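Local atomic coordinates of odorant binding protein (AGAP010409-PA) (Anopheles gambiae, PDB entry 3L4A), a protein that probably binds odorants or similar small hydrophobic molecules, as a secreted all-helical member of the PBP/GOBP family of insect odorant-binding proteins. Residues Q16-D21 with D35-C40; S6-C11 with H26-E31; E75-K80 with Q105-D110. All coordinates share one frame; numbering follows the deposited sequence.

Interaction 1. Residues Q16-D21 with D35-C40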
loop_
_atom_site.group_PDB
_atom_site.type_symbol
_atom_site.label_atom_id
_atom_site.label_comp_id
_atom_site.label_asym_id
_atom_site.label_seq_id
_atom_site.Cartn_x
_atom_site.Cartn_y
_atom_site.Cartn_z
ATOM N N GLN A 16 2.985 15.192 7.253
ATOM C CA GLN A 16 3.428 15.796 8.500
ATOM C C GLN A 16 4.057 14.738 9.399
ATOM O O GLN A 16 3.459 13.695 9.645
ATOM C CB GLN A 16 2.249 16.444 9.223
ATOM C CG GLN A 16 2.645 17.299 10.417
ATOM C CD GLN A 16 3.286 18.613 10.008
ATOM O OE1 GLN A 16 3.552 18.849 8.827
ATOM N NE2 GLN A 16 3.539 19.478 10.984
ATOM N N GLY A 17 5.277 14.990 9.858
ATOM C CA GLY A 17 5.956 14.071 10.759
ATOM C C GLY A 17 6.803 13.012 10.071
ATOM O O GLY A 17 7.638 12.368 10.693
ATOM N N ALA A 18 6.600 12.837 8.762
ATOM C CA ALA A 18 7.237 11.730 8.058
ATOM C C ALA A 18 8.681 11.977 7.617
ATOM O O ALA A 18 9.361 11.043 7.190
ATOM C CB ALA A 18 6.384 11.302 6.854
ATOM N N ALA A 19 9.143 13.224 7.715
ATOM C CA ALA A 19 10.532 13.556 7.409
ATOM C C ALA A 19 11.352 13.330 8.670
ATOM O O ALA A 19 11.998 14.241 9.188
ATOM C CB ALA A 19 10.647 15.002 6.934
ATOM N N ASN A 20 11.295 12.098 9.155
ATOM C CA ASN A 20 11.824 11.709 10.449
ATOM C C ASN A 20 12.860 10.632 10.197
ATOM O O ASN A 20 12.569 9.645 9.526
ATOM C CB ASN A 20 10.679 11.182 11.326
ATOM C CG ASN A 20 11.152 10.637 12.655
ATOM O OD1 ASN A 20 11.341 9.434 12.812
ATOM N ND2 ASN A 20 11.326 11.522 13.634
ATOM N N ASP A 21 14.077 10.836 10.694
ATOM C CA ASP A 21 15.185 9.925 10.411
ATOM C C ASP A 21 14.844 8.481 10.755
ATOM O O ASP A 21 15.059 7.570 9.950
ATOM C CB ASP A 21 16.439 10.334 11.194
ATOM C CG ASP A 21 17.107 11.574 10.634
ATOM O OD1 ASP A 21 16.777 11.974 9.499
ATOM O OD2 ASP A 21 17.971 12.147 11.333
ATOM N N ASP A 35 1.433 3.307 13.057
ATOM C CA ASP A 35 1.354 4.606 13.722
ATOM C C ASP A 35 0.762 5.633 12.752
ATOM O O ASP A 35 0.818 5.435 11.546
ATOM C CB ASP A 35 2.748 5.030 14.196
ATOM C CG ASP A 35 3.660 5.443 13.056
ATOM O OD1 ASP A 35 4.505 4.627 12.640
ATOM O OD2 ASP A 35 3.535 6.590 12.588
ATOM N N PRO A 36 0.192 6.730 13.268
ATOM C CA PRO A 36 -0.532 7.678 12.411
ATOM C C PRO A 36 0.304 8.300 11.290
ATOM O O PRO A 36 -0.220 8.525 10.201
ATOM C CB PRO A 36 -0.986 8.761 13.392
ATOM C CG PRO A 36 -1.064 8.064 14.705
ATOM C CD PRO A 36 0.048 7.060 14.697
ATOM N N VAL A 37 1.573 8.590 11.553
ATOM C CA VAL A 37 2.440 9.158 10.525
ATOM C C VAL A 37 2.639 8.152 9.407
ATOM O O VAL A 37 2.444 8.461 8.227
ATOM C CB VAL A 37 3.807 9.570 11.103
ATOM C CG1 VAL A 37 4.728 10.069 9.994
ATOM C CG2 VAL A 37 3.615 10.650 12.154
ATOM N N THR A 38 3.016 6.935 9.780
ATOM C CA THR A 38 3.201 5.871 8.798
ATOM C C THR A 38 1.912 5.573 8.027
ATOM O O THR A 38 1.964 5.255 6.837
ATOM C CB THR A 38 3.745 4.595 9.448
ATOM O OG1 THR A 38 5.023 4.885 10.031
ATOM C CG2 THR A 38 3.928 3.505 8.413
ATOM N N HIS A 39 0.764 5.663 8.687
ATOM C CA HIS A 39 -0.493 5.467 7.966
ATOM C C HIS A 39 -0.562 6.420 6.785
ATOM O O HIS A 39 -0.854 6.021 5.656
ATOM C CB HIS A 39 -1.711 5.717 8.853
ATOM C CG HIS A 39 -1.863 4.742 9.974
ATOM N ND1 HIS A 39 -2.756 4.943 11.005
ATOM C CD2 HIS A 39 -1.237 3.572 10.241
ATOM C CE1 HIS A 39 -2.681 3.932 11.853
ATOM N NE2 HIS A 39 -1.766 3.086 11.415
ATOM N N CYS A 40 -0.314 7.696 7.047
ATOM C CA CYS A 40 -0.371 8.694 5.994
ATOM C C CYS A 40 0.752 8.534 4.977
ATOM O O CYS A 40 0.555 8.786 3.789
ATOM C CB CYS A 40 -0.388 10.110 6.575
ATOM S SG CYS A 40 -1.922 10.528 7.440
#
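Val37, in the first turn of helix 36-48, carries the apolar contact with the loop 16-21. Its CG1 methyl reaches the peptide link between Gly17 and Ala18, 3.6 Å from Ala18 N, and touches the Ala18 methyl, CB to CG1 3.8 Å. Gln16 O lies about equally far from both valine methyls, 3.9 Å from Val37 CG1, so CG1 does most of the touching. CG1 stands opposite the backbone N of Val37 (chi1 176°), and this rotation sets it against the chain. A short, branched side chain suits the place because the backbones come close, with Ala18 CA and Val37 CA 6.0 Å apart. Gly17 suits its place for two reasons: its phi of 90° would press a CB against the preceding carbonyl oxygen, and a CB there would also crowd Val37 CG2. Ala18, buried, offers just one methyl at this narrow approach.

The polar interactions fix the starts of two helices. Asp35 is the N-cap of helix 36-48. Its OD2 accepts a nearly straight bond from Thr38 N (2.9 Å, 173°), which arrives from above the carboxylate plane, while Thr38 OG1 binds OD1 on its syn side. Both carboxylate oxygens are thus tied to Thr38, holding the first turn that presents Val37. At the far end of the loop, Asn20 caps helix 21-28 through OD1 to Leu23 N, and Ala19 centres an inverse gamma turn.

On the covalent side, Cys40 is joined to Cys97. The valine also packs on Leu23 and Tyr27 of helix 21-28. A capped helix start packed against an interhelical loop, one turn before a disulfide cysteine, fits the compact, disulfide-braced helical fold of the PBP/GOBP family.

Interaction 2. Residues S6-C11 with H26-E31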
loop_
_atom_site.group_PDB
_atom_site.type_symbol
_atom_site.label_atom_id
_atom_site.label_comp_id
_atom_site.label_asym_id
_atom_site.label_seq_id
_atom_site.Cartn_x
_atom_site.Cartn_y
_atom_site.Cartn_z
ATOM N N SER A 6 12.697 8.503 -5.021
ATOM C CA SER A 6 12.059 9.795 -5.258
ATOM C C SER A 6 10.734 9.915 -4.509
ATOM O O SER A 6 10.462 10.925 -3.855
ATOM C CB SER A 6 11.843 9.998 -6.762
ATOM O OG SER A 6 11.174 11.211 -7.030
ATOM N N VAL A 7 9.915 8.875 -4.609
ATOM C CA VAL A 7 8.601 8.875 -3.975
ATOM C C VAL A 7 8.699 8.831 -2.448
ATOM O O VAL A 7 7.907 9.470 -1.757
ATOM C CB VAL A 7 7.724 7.725 -4.520
ATOM C CG1 VAL A 7 6.455 7.593 -3.720
ATOM C CG2 VAL A 7 7.393 7.967 -5.982
ATOM N N ILE A 8 9.682 8.111 -1.917
ATOM C CA ILE A 8 9.887 8.089 -0.471
ATOM C C ILE A 8 10.223 9.489 0.051
ATOM O O ILE A 8 9.656 9.962 1.046
ATOM C CB ILE A 8 10.988 7.090 -0.059
ATOM C CG1 ILE A 8 10.474 5.655 -0.187
ATOM C CG2 ILE A 8 11.440 7.364 1.367
ATOM C CD1 ILE A 8 11.546 4.605 0.021
ATOM N N GLU A 9 11.137 10.169 -0.634
ATOM C CA GLU A 9 11.516 11.506 -0.211
ATOM C C GLU A 9 10.350 12.489 -0.325
ATOM O O GLU A 9 10.082 13.255 0.595
ATOM C CB GLU A 9 12.722 11.999 -1.017
ATOM C CG GLU A 9 13.899 11.021 -1.004
ATOM C CD GLU A 9 14.414 10.763 0.391
ATOM O OE1 GLU A 9 14.805 9.614 0.682
ATOM O OE2 GLU A 9 14.415 11.707 1.203
ATOM N N SER A 10 9.640 12.459 -1.453
ATOM C CA SER A 10 8.524 13.377 -1.641
ATOM C C SER A 10 7.405 13.114 -0.637
ATOM O O SER A 10 6.823 14.041 -0.090
ATOM C CB SER A 10 8.005 13.299 -3.074
ATOM O OG SER A 10 9.014 13.738 -3.969
ATOM N N CYS A 11 7.105 11.845 -0.398
ATOM C CA CYS A 11 6.068 11.521 0.576
ATOM C C CYS A 11 6.480 11.884 2.007
ATOM O O CYS A 11 5.640 12.249 2.825
ATOM C CB CYS A 11 5.632 10.065 0.460
ATOM S SG CYS A 11 4.504 9.797 -0.932
ATOM N N HIS A 26 13.057 2.832 8.602
ATOM C CA HIS A 26 12.079 1.758 8.445
ATOM C C HIS A 26 11.559 1.710 7.015
ATOM O O HIS A 26 11.528 0.650 6.390
ATOM C CB HIS A 26 10.904 1.946 9.400
ATOM C CG HIS A 26 11.225 1.644 10.828
ATOM N ND1 HIS A 26 11.419 0.361 11.292
ATOM C CD2 HIS A 26 11.361 2.458 11.902
ATOM C CE1 HIS A 26 11.674 0.398 12.588
ATOM N NE2 HIS A 26 11.644 1.658 12.983
ATOM N N TYR A 27 11.158 2.864 6.493
ATOM C CA TYR A 27 10.565 2.920 5.161
ATOM C C TYR A 27 11.505 2.391 4.077
ATOM O O TYR A 27 11.075 1.700 3.149
ATOM C CB TYR A 27 10.127 4.348 4.823
ATOM C CG TYR A 27 9.156 4.952 5.814
ATOM C CD1 TYR A 27 8.387 4.149 6.649
ATOM C CD2 TYR A 27 9.000 6.327 5.897
ATOM C CE1 TYR A 27 7.496 4.707 7.551
ATOM C CE2 TYR A 27 8.105 6.891 6.781
ATOM C CZ TYR A 27 7.361 6.082 7.609
ATOM O OH TYR A 27 6.478 6.650 8.494
ATOM N N ARG A 28 12.786 2.725 4.184
ATOM C CA ARG A 28 13.769 2.265 3.204
ATOM C C ARG A 28 14.020 0.765 3.358
ATOM O O ARG A 28 14.540 0.118 2.450
ATOM C CB ARG A 28 15.073 3.058 3.333
ATOM C CG ARG A 28 14.928 4.521 2.941
ATOM C CD ARG A 28 16.143 5.342 3.344
ATOM N NE ARG A 28 16.069 6.705 2.824
ATOM C CZ ARG A 28 16.796 7.721 3.282
ATOM N NH1 ARG A 28 17.652 7.530 4.276
ATOM N NH2 ARG A 28 16.663 8.929 2.748
ATOM N N ALA A 29 13.639 0.220 4.511
ATOM C CA ALA A 29 13.760 -1.210 4.779
ATOM C C ALA A 29 12.426 -1.925 4.550
ATOM O O ALA A 29 12.240 -3.067 4.971
ATOM C CB ALA A 29 14.243 -1.442 6.203
ATOM N N ASN A 30 11.500 -1.241 3.883
ATOM C CA ASN A 30 10.159 -1.773 3.644
ATOM C C ASN A 30 9.442 -2.190 4.929
ATOM O O ASN A 30 8.685 -3.163 4.953
ATOM C CB ASN A 30 10.207 -2.921 2.637
ATOM C CG ASN A 30 10.591 -2.450 1.250
ATOM O OD1 ASN A 30 10.007 -1.503 0.720
ATOM N ND2 ASN A 30 11.579 -3.108 0.654
ATOM N N GLU A 31 9.689 -1.433 5.992
ATOM C CA GLU A 31 9.047 -1.669 7.275
ATOM C C GLU A 31 8.096 -0.516 7.576
ATOM O O GLU A 31 8.512 0.638 7.622
ATOM C CB GLU A 31 10.104 -1.789 8.374
ATOM C CG GLU A 31 11.141 -2.870 8.106
ATOM C CD GLU A 31 12.326 -2.791 9.045
ATOM O OE1 GLU A 31 12.563 -1.708 9.622
ATOM O OE2 GLU A 31 13.025 -3.813 9.203
HETATM O O HOH W 1 14.860 7.164 0.001
#
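Glu9 and Arg28 form a salt bridge between helix 5-14 and the C-terminal end of helix 21-28, two neighbouring helices of the all-helical odorant-binding protein fold. Arg28 NH2 donates to Glu9 OE1 over 2.9 Å at 172°, nearly straight. The oxygen lies at the edge of the guanidinium, practically in its plane, and is met on its syn side. Carboxylate and guanidinium planes are turned 36° apart, and the direct link is a single bond, from NH2 to OE1. A water accepts from Arg28 NE at 3.1 Å; it also lies beside Glu9 OE1, at a distance so short that this second link is doubtful.

The chains reach each other by different shapes. Glu9 bends at chi2 (-60°), whereas Arg28 runs extended from CG to NE, and the two cross at about a right angle. Long, flexible residues suit this partly solvent-facing margin. Glu9 OE2 has its own salt bridge to Lys24, one turn back on helix 21-28, so two positive residues of that helix share one carboxylate and probably stabilise its charge.

Inward of the charges, Ile8 points at the other helix and sets its CD1 methyl 4.3 Å from Tyr27 O. The same methyl reaches the aliphatic part of Arg28, at CG. Tyr27 starts toward helix 5-14, but its ring leads away to stack on Phe41, and its hydroxyl turns to Thr38. Cys11, joined to Cys44, fastens helix 5-14 to helix 36-48.

Beyond Arg28 the helix ends in a Schellman motif, with Asn30 at positive phi as C-prime residue: Asn30 N bonds Tyr27 O, and Glu31 N reaches His26 O. That last oxygen accepts twice, Ala29 N and Glu31 N approaching it from opposite faces of its carbonyl plane.

Interaction 3. Residues E75-K80 with Q105-D110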
loop_
_atom_site.group_PDB
_atom_site.type_symbol
_atom_site.label_atom_id
_atom_site.label_comp_id
_atom_site.label_asym_id
_atom_site.label_seq_id
_atom_site.Cartn_x
_atom_site.Cartn_y
_atom_site.Cartn_z
ATOM N N GLU A 75 -5.764 -15.292 -11.077
ATOM C CA GLU A 75 -7.128 -15.150 -10.606
ATOM C C GLU A 75 -7.241 -15.296 -9.086
ATOM O O GLU A 75 -8.000 -14.565 -8.452
ATOM C CB GLU A 75 -8.038 -16.169 -11.304
ATOM C CG GLU A 75 -9.494 -16.077 -10.893
ATOM C CD GLU A 75 -10.292 -17.313 -11.268
ATOM O OE1 GLU A 75 -9.753 -18.184 -11.982
ATOM O OE2 GLU A 75 -11.461 -17.414 -10.840
ATOM N N GLU A 76 -6.493 -16.234 -8.510
ATOM C CA GLU A 76 -6.586 -16.450 -7.065
ATOM C C GLU A 76 -5.988 -15.292 -6.279
ATOM O O GLU A 76 -6.418 -15.028 -5.167
ATOM C CB GLU A 76 -5.963 -17.789 -6.643
ATOM C CG GLU A 76 -4.497 -17.946 -6.939
ATOM C CD GLU A 76 -4.234 -18.631 -8.277
ATOM O OE1 GLU A 76 -3.386 -19.546 -8.302
ATOM O OE2 GLU A 76 -4.869 -18.264 -9.299
ATOM N N PHE A 77 -5.004 -14.601 -6.855
ATOM C CA PHE A 77 -4.438 -13.406 -6.222
ATOM C C PHE A 77 -5.499 -12.306 -6.177
ATOM O O PHE A 77 -5.725 -11.665 -5.144
ATOM C CB PHE A 77 -3.204 -12.945 -7.008
ATOM C CG PHE A 77 -2.622 -11.633 -6.547
ATOM C CD1 PHE A 77 -3.072 -10.430 -7.076
ATOM C CD2 PHE A 77 -1.597 -11.606 -5.611
ATOM C CE1 PHE A 77 -2.523 -9.219 -6.665
ATOM C CE2 PHE A 77 -1.049 -10.404 -5.203
ATOM C CZ PHE A 77 -1.511 -9.214 -5.726
ATOM N N VAL A 78 -6.174 -12.089 -7.299
ATOM C CA VAL A 78 -7.217 -11.091 -7.358
ATOM C C VAL A 78 -8.354 -11.451 -6.392
ATOM O O VAL A 78 -8.802 -10.617 -5.612
ATOM C CB VAL A 78 -7.765 -10.942 -8.786
ATOM C CG1 VAL A 78 -8.921 -9.971 -8.806
ATOM C CG2 VAL A 78 -6.638 -10.498 -9.739
ATOM N N ALA A 79 -8.815 -12.699 -6.443
ATOM C CA ALA A 79 -9.920 -13.134 -5.595
ATOM C C ALA A 79 -9.595 -13.002 -4.114
ATOM O O ALA A 79 -10.408 -12.517 -3.330
ATOM C CB ALA A 79 -10.268 -14.578 -5.905
ATOM N N LYS A 80 -8.410 -13.462 -3.740
ATOM C CA LYS A 80 -8.027 -13.471 -2.341
ATOM C C LYS A 80 -7.966 -12.050 -1.799
ATOM O O LYS A 80 -8.476 -11.769 -0.713
ATOM C CB LYS A 80 -6.718 -14.230 -2.139
ATOM C CG LYS A 80 -5.464 -13.507 -2.514
ATOM C CD LYS A 80 -4.272 -14.468 -2.430
ATOM C CE LYS A 80 -4.171 -15.138 -1.053
ATOM N NZ LYS A 80 -2.891 -15.923 -0.903
ATOM N N GLN A 105 -2.527 -3.681 4.461
ATOM C CA GLN A 105 -2.262 -4.841 5.303
ATOM C C GLN A 105 -2.660 -6.152 4.613
ATOM O O GLN A 105 -2.066 -7.201 4.876
ATOM C CB GLN A 105 -2.954 -4.713 6.659
ATOM C CG GLN A 105 -2.323 -3.670 7.576
ATOM C CD GLN A 105 -3.032 -3.577 8.901
ATOM O OE1 GLN A 105 -2.398 -3.447 9.948
ATOM N NE2 GLN A 105 -4.357 -3.656 8.868
ATOM N N CYS A 106 -3.649 -6.097 3.729
ATOM C CA CYS A 106 -4.044 -7.294 2.988
ATOM C C CYS A 106 -2.903 -7.844 2.150
ATOM O O CYS A 106 -2.813 -9.054 1.940
ATOM C CB CYS A 106 -5.235 -6.998 2.086
ATOM S SG CYS A 106 -6.791 -6.965 2.990
ATOM N N LEU A 107 -2.021 -6.961 1.693
ATOM C CA LEU A 107 -0.946 -7.364 0.784
ATOM C C LEU A 107 0.392 -7.557 1.498
ATOM O O LEU A 107 1.416 -7.772 0.853
ATOM C CB LEU A 107 -0.825 -6.393 -0.399
ATOM C CG LEU A 107 -1.896 -6.538 -1.493
ATOM C CD1 LEU A 107 -3.204 -5.887 -1.083
ATOM C CD2 LEU A 107 -1.414 -5.957 -2.814
ATOM N N ARG A 108 0.386 -7.487 2.827
ATOM C CA ARG A 108 1.629 -7.591 3.592
ATOM C C ARG A 108 2.391 -8.880 3.287
ATOM O O ARG A 108 3.583 -8.837 2.980
ATOM C CB ARG A 108 1.351 -7.476 5.097
ATOM C CG ARG A 108 2.556 -7.823 5.976
ATOM C CD ARG A 108 2.243 -7.639 7.459
ATOM N NE ARG A 108 3.372 -8.037 8.298
ATOM C CZ ARG A 108 3.262 -8.401 9.573
ATOM N NH1 ARG A 108 2.071 -8.419 10.156
ATOM N NH2 ARG A 108 4.341 -8.749 10.263
ATOM N N GLU A 109 1.712 -10.015 3.382
ATOM C CA GLU A 109 2.364 -11.305 3.167
ATOM C C GLU A 109 2.988 -11.387 1.771
ATOM O O GLU A 109 4.069 -11.943 1.606
ATOM C CB GLU A 109 1.389 -12.467 3.394
ATOM C CG GLU A 109 0.974 -12.682 4.843
ATOM C CD GLU A 109 -0.232 -11.853 5.247
ATOM O OE1 GLU A 109 -0.771 -12.096 6.352
ATOM O OE2 GLU A 109 -0.644 -10.966 4.464
ATOM N N ASP A 110 2.306 -10.833 0.771
ATOM C CA ASP A 110 2.805 -10.868 -0.597
ATOM C C ASP A 110 4.083 -10.054 -0.749
ATOM O O ASP A 110 5.049 -10.499 -1.376
ATOM C CB ASP A 110 1.740 -10.342 -1.559
ATOM C CG ASP A 110 0.425 -11.069 -1.419
ATOM O OD1 ASP A 110 0.142 -11.943 -2.259
ATOM O OD2 ASP A 110 -0.314 -10.782 -0.456
#
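A buried aromatic of helix 75-87 meets the start of the C-terminal helix 108-117 here, with the outer end of the Phe77 ring meeting Asp110 and Leu107. The ring receives Asp110 at its edge: OD1 lies near the ring plane, 3.5 Å from CE2 and 3.8 Å from CD2. Because the rim of a benzene ring carries the partial positive charge of its C-H bonds, a carboxylate oxygen in this position is probably favoured electrostatically. The ring and carboxylate planes are 86° apart, so the acid does not lie parallel on the ring. Phe77 reaches across because its CG stands opposite the backbone N (chi1 173°), while the Phe77 and Asp110 CA atoms remain 9.5 Å apart; a large flat side chain spans this distance.

Leu107 adds a slight apolar touch in one of its two modelled conformers, its CD2 methyl 4.4 Å from Phe77 CZ. It occupies the N-cap position of helix 108-117, as the third residue of a type I turn from Gln105 to Arg108 in which Arg108 N bonds Gln105 O. The turn redirects the chain between helix 96-105 and helix 108-117. Just before Leu107, Cys106 forms a disulfide with Cys84, one of the cystine links of this odorant-binding protein fold; it ties the junction covalently to helix 75-87, the helix that bears the phenylalanine.

Phe77 also meets the rings of His81 and Trp64 edge-to-face. His81 NE2 makes a weak hydrogen bond to Asp110 OD1, the oxygen that lies at the phenylalanine rim. Aspartate suits this place because its short chain brings that oxygen to the ring edge and the imidazole together. Lys80 NZ stands 5.2 Å from Asp110 OD1, too far for a salt bridge but near enough for its charge probably to favour the carboxylate.

Interactions 1 and 2 are neighbours in the N-terminal part of the fold, their centres 11 Å apart, and their segments alternate along the chain: 6-11, 16-21, 26-31, 35-40. Helices 5-14, 21-28 and 36-48 and their loops make up both contacts, which touch each other: the Tyr27 OH to Thr38 OG1 pair, 2.8 Å and probably hydrogen-bonded, joins them directly. Interaction 3 follows later in the chain, on the opposite side of its centre, about 25 Å and 22 Å from interactions 1 and 2, centre to centre. It joins helices 75-87 and 108-117. One segment of each pair carries a disulfide cysteine, so noncovalent packing and covalent cross-links together hold both sides of this small secreted protein.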